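Local structure of orotidine 5'-phosphate decarboxylase (Sulfolobus solfataricus, 4DBD) at residues A[159-173]-A[176-189]. The protein probably catalyses the decarboxylation of orotidine 5'-monophosphate to UMP, the last step of de novo UMP biosynthesis, as a homodimeric TIM barrel. Numbering follows the deposited sequence.
Sequences MTIVSPGMGSQGGSY and AVCAGADYEIIGRS. With SO4 (sulfate ion), chain B.
Strands 160-163 and 183-186, neighbours in the eight-stranded barrel and joined through helix 175-179, run parallel with axes 30° apart; Ser-163 N bonds to Tyr-183 O, and Ser-163 O takes Ile-185 N at 2.8 Å. At the strand starts Asp-182 OD2 receives Ile-161 N in a nearly straight bond of 2.8 Å, using the lone pair turned away from its other oxygen, and also forms a salt bridge with Arg-153. Ile-161 O in return accepts from both Asp-182 N and Tyr-183 N. Toward the barrel interior, the side chains of Pro-164 and Ile-185 lie side by side, CB to CB 3.8 Å, while Ile-185 CD1 reaches Val-162. Met-166, bent at chi2 and chi3 (-47° and -75°), curls across the Glu-184 side chain at about a right angle, its CE 3.4 Å from OE1. Backbone N-H groups hold that carboxylate: Glu-184 OE2 accepts Val-177 N at 3.0 Å, and Glu-184 OE1 accepts Gly-174 N. Farther on, Tyr-173 OH and Ser-189 OG share a 2.7 Å hydrogen bond at the ring edge. Arg-188 NE and NH2 grip sulfate O2 and O3 edge-on, with Tyr-67 of the second subunit making a cation-pi contact. Gln-169 NE2 and the backbone N of Gly-187 and Arg-188 add further bonds. A side chain from the loop after strand 160-163 and the N-terminal end of helix 188-191 thus converge on one anion, consistent with the phosphate-binding site of OMP decarboxylases, where sulfate would mimic the substrate's phosphate.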
# COMPACT_ATOMS: atom_id res chain seq x y z
N MET A 159 -9.43 -1.98 -22.08
CA MET A 159 -8.98 -2.29 -20.73
C MET A 159 -10.03 -3.09 -19.96
O MET A 159 -11.23 -2.87 -20.14
CB MET A 159 -8.76 -0.97 -19.99
CG MET A 159 -7.94 -1.11 -18.75
SD MET A 159 -6.22 -1.11 -19.23
CE MET A 159 -6.05 0.58 -19.75
N THR A 160 -9.58 -4.01 -19.10
CA THR A 160 -10.48 -4.60 -18.11
C THR A 160 -10.75 -3.57 -17.01
O THR A 160 -9.82 -3.04 -16.40
CB THR A 160 -9.91 -5.89 -17.48
OG1 THR A 160 -9.65 -6.83 -18.52
CG2 THR A 160 -10.89 -6.50 -16.48
N ILE A 161 -12.02 -3.29 -16.75
CA ILE A 161 -12.40 -2.36 -15.70
C ILE A 161 -13.04 -3.14 -14.56
O ILE A 161 -13.97 -3.90 -14.78
CB ILE A 161 -13.33 -1.25 -16.25
CG1 ILE A 161 -12.60 -0.44 -17.32
CG2 ILE A 161 -13.86 -0.36 -15.12
CD1 ILE A 161 -13.33 0.81 -17.81
N VAL A 162 -12.50 -2.97 -13.36
CA VAL A 162 -13.01 -3.65 -12.18
C VAL A 162 -13.44 -2.59 -11.17
O VAL A 162 -12.79 -1.54 -11.04
CB VAL A 162 -11.97 -4.61 -11.56
CG1 VAL A 162 -11.65 -5.74 -12.54
CG2 VAL A 162 -10.71 -3.85 -11.14
N SER A 163 -14.56 -2.84 -10.51
CA SER A 163 -15.20 -1.81 -9.70
C SER A 163 -15.62 -2.30 -8.34
O SER A 163 -16.58 -3.07 -8.22
CB SER A 163 -16.43 -1.25 -10.43
OG SER A 163 -16.07 -0.58 -11.61
N PRO A 164 -14.92 -1.84 -7.30
CA PRO A 164 -15.28 -2.18 -5.92
C PRO A 164 -16.29 -1.17 -5.40
O PRO A 164 -16.76 -0.34 -6.17
CB PRO A 164 -13.94 -2.04 -5.17
CG PRO A 164 -13.17 -1.02 -5.96
CD PRO A 164 -13.68 -1.05 -7.39
N GLY A 165 -16.64 -1.26 -4.12
CA GLY A 165 -17.60 -0.35 -3.54
C GLY A 165 -19.05 -0.75 -3.76
O GLY A 165 -19.95 0.06 -3.53
N MET A 166 -19.29 -1.99 -4.20
CA MET A 166 -20.65 -2.50 -4.35
C MET A 166 -21.12 -3.14 -3.04
O MET A 166 -20.36 -3.88 -2.39
CB MET A 166 -20.75 -3.53 -5.50
CG MET A 166 -20.05 -3.13 -6.78
SD MET A 166 -20.41 -1.43 -7.30
CE MET A 166 -22.09 -1.55 -7.94
N GLY A 167 -22.35 -2.82 -2.65
CA GLY A 167 -22.92 -3.33 -1.42
C GLY A 167 -22.83 -2.37 -0.24
O GLY A 167 -23.63 -1.44 -0.11
N SER A 168 -21.84 -2.60 0.63
CA SER A 168 -21.69 -1.83 1.87
C SER A 168 -21.34 -0.37 1.62
O SER A 168 -21.89 0.53 2.25
CB SER A 168 -20.65 -2.49 2.78
OG SER A 168 -20.48 -1.77 3.99
N GLN A 169 -20.41 -0.12 0.70
CA GLN A 169 -19.94 1.24 0.44
C GLN A 169 -20.95 2.06 -0.36
O GLN A 169 -20.71 3.25 -0.61
CB GLN A 169 -18.60 1.23 -0.29
CG GLN A 169 -17.45 0.66 0.52
CD GLN A 169 -16.15 0.66 -0.25
OE1 GLN A 169 -15.64 1.72 -0.63
NE2 GLN A 169 -15.60 -0.53 -0.50
N GLY A 170 -22.05 1.43 -0.78
CA GLY A 170 -23.12 2.12 -1.48
C GLY A 170 -23.53 1.54 -2.83
O GLY A 170 -24.70 1.60 -3.21
N GLY A 171 -22.57 0.99 -3.56
CA GLY A 171 -22.85 0.46 -4.88
C GLY A 171 -23.99 -0.55 -4.91
O GLY A 171 -23.92 -1.60 -4.25
N SER A 172 -25.04 -0.22 -5.67
CA SER A 172 -26.17 -1.14 -5.91
C SER A 172 -25.77 -2.18 -6.94
O SER A 172 -25.36 -1.83 -8.04
CB SER A 172 -27.38 -0.36 -6.40
OG SER A 172 -28.46 -1.24 -6.70
N TYR A 173 -25.89 -3.47 -6.59
CA TYR A 173 -25.30 -4.54 -7.40
C TYR A 173 -25.68 -4.48 -8.87
O TYR A 173 -26.87 -4.47 -9.21
CB TYR A 173 -25.64 -5.92 -6.84
CG TYR A 173 -25.46 -5.98 -5.35
CD1 TYR A 173 -24.19 -5.98 -4.78
CD2 TYR A 173 -26.56 -6.02 -4.51
CE1 TYR A 173 -24.03 -6.03 -3.42
CE2 TYR A 173 -26.41 -6.07 -3.14
CZ TYR A 173 -25.15 -6.07 -2.60
OH TYR A 173 -25.00 -6.12 -1.23
N ALA A 176 -22.40 -0.91 -11.62
CA ALA A 176 -21.08 -0.62 -12.15
C ALA A 176 -20.90 -1.32 -13.49
O ALA A 176 -20.45 -0.70 -14.46
CB ALA A 176 -20.00 -1.04 -11.17
N VAL A 177 -21.25 -2.60 -13.55
CA VAL A 177 -21.24 -3.30 -14.82
C VAL A 177 -22.09 -2.56 -15.85
O VAL A 177 -21.65 -2.35 -16.98
CB VAL A 177 -21.70 -4.75 -14.68
CG1 VAL A 177 -21.75 -5.42 -16.05
CG2 VAL A 177 -20.73 -5.50 -13.76
N CYS A 178 -23.30 -2.13 -15.48
CA CYS A 178 -24.14 -1.43 -16.44
C CYS A 178 -23.51 -0.11 -16.91
O CYS A 178 -23.67 0.27 -18.06
CB CYS A 178 -25.57 -1.24 -15.92
SG CYS A 178 -26.52 -2.79 -15.82
N ALA A 179 -22.75 0.55 -16.03
CA ALA A 179 -22.06 1.78 -16.40
C ALA A 179 -20.83 1.56 -17.29
O ALA A 179 -20.30 2.51 -17.87
CB ALA A 179 -21.66 2.57 -15.15
N GLY A 180 -20.36 0.32 -17.39
CA GLY A 180 -19.27 0.02 -18.29
C GLY A 180 -18.16 -0.83 -17.71
O GLY A 180 -17.19 -1.15 -18.40
N ALA A 181 -18.29 -1.21 -16.44
CA ALA A 181 -17.28 -2.06 -15.80
C ALA A 181 -17.40 -3.50 -16.30
O ALA A 181 -18.48 -3.95 -16.69
CB ALA A 181 -17.41 -2.00 -14.29
N ASP A 182 -16.30 -4.24 -16.27
CA ASP A 182 -16.33 -5.65 -16.61
C ASP A 182 -16.76 -6.52 -15.44
O ASP A 182 -17.59 -7.42 -15.58
CB ASP A 182 -14.97 -6.09 -17.14
CG ASP A 182 -14.63 -5.44 -18.45
OD1 ASP A 182 -15.27 -5.82 -19.46
OD2 ASP A 182 -13.77 -4.55 -18.48
N TYR A 183 -16.20 -6.24 -14.27
CA TYR A 183 -16.43 -7.02 -13.07
C TYR A 183 -16.68 -6.12 -11.88
O TYR A 183 -16.16 -5.00 -11.82
CB TYR A 183 -15.23 -7.93 -12.81
CG TYR A 183 -14.93 -8.80 -14.00
CD1 TYR A 183 -15.71 -9.91 -14.29
CD2 TYR A 183 -13.87 -8.50 -14.84
CE1 TYR A 183 -15.43 -10.71 -15.39
CE2 TYR A 183 -13.59 -9.27 -15.95
CZ TYR A 183 -14.37 -10.37 -16.22
OH TYR A 183 -14.08 -11.14 -17.33
N GLU A 184 -17.49 -6.61 -10.95
CA GLU A 184 -17.71 -5.92 -9.68
C GLU A 184 -17.02 -6.63 -8.53
O GLU A 184 -17.13 -7.85 -8.36
CB GLU A 184 -19.21 -5.75 -9.40
CG GLU A 184 -19.78 -4.53 -10.11
CD GLU A 184 -21.30 -4.40 -9.98
OE1 GLU A 184 -21.89 -4.82 -8.96
OE2 GLU A 184 -21.89 -3.86 -10.92
N ILE A 185 -16.27 -5.84 -7.75
CA ILE A 185 -15.58 -6.36 -6.59
C ILE A 185 -16.46 -6.19 -5.37
O ILE A 185 -16.88 -5.08 -5.03
CB ILE A 185 -14.28 -5.60 -6.36
CG1 ILE A 185 -13.33 -5.87 -7.53
CG2 ILE A 185 -13.65 -6.00 -5.02
CD1 ILE A 185 -12.22 -4.87 -7.68
N ILE A 186 -16.74 -7.30 -4.71
CA ILE A 186 -17.68 -7.35 -3.61
C ILE A 186 -17.07 -8.10 -2.44
O ILE A 186 -16.57 -9.22 -2.59
CB ILE A 186 -19.00 -8.01 -4.06
CG1 ILE A 186 -19.51 -7.32 -5.33
CG2 ILE A 186 -20.05 -7.95 -2.95
CD1 ILE A 186 -20.72 -7.96 -5.96
N GLY A 187 -17.08 -7.45 -1.28
CA GLY A 187 -16.48 -8.01 -0.09
C GLY A 187 -17.52 -8.35 0.97
O GLY A 187 -18.09 -9.43 0.95
N ARG A 188 -17.77 -7.39 1.86
CA ARG A 188 -18.61 -7.63 3.04
C ARG A 188 -19.99 -8.20 2.72
O ARG A 188 -20.50 -9.04 3.46
CB ARG A 188 -18.76 -6.34 3.87
CG ARG A 188 -17.56 -6.07 4.77
CD ARG A 188 -17.60 -4.67 5.32
NE ARG A 188 -17.13 -3.70 4.33
CZ ARG A 188 -16.98 -2.41 4.58
NH1 ARG A 188 -17.28 -1.93 5.78
NH2 ARG A 188 -16.53 -1.59 3.62
N SER A 189 -20.59 -7.72 1.64
CA SER A 189 -21.90 -8.21 1.21
C SER A 189 -21.93 -9.74 1.13
O SER A 189 -22.97 -10.36 1.34
CB SER A 189 -22.27 -7.61 -0.14
OG SER A 189 -22.55 -6.22 -0.02
S SO4 B . -16.33 -4.21 0.63
O1 SO4 B . -14.96 -4.25 0.13
O2 SO4 B . -16.43 -4.94 1.88
O3 SO4 B . -16.73 -2.82 0.86
O4 SO4 B . -17.22 -4.81 -0.37
O HOH W 1 -16.29 -3.85 -2.90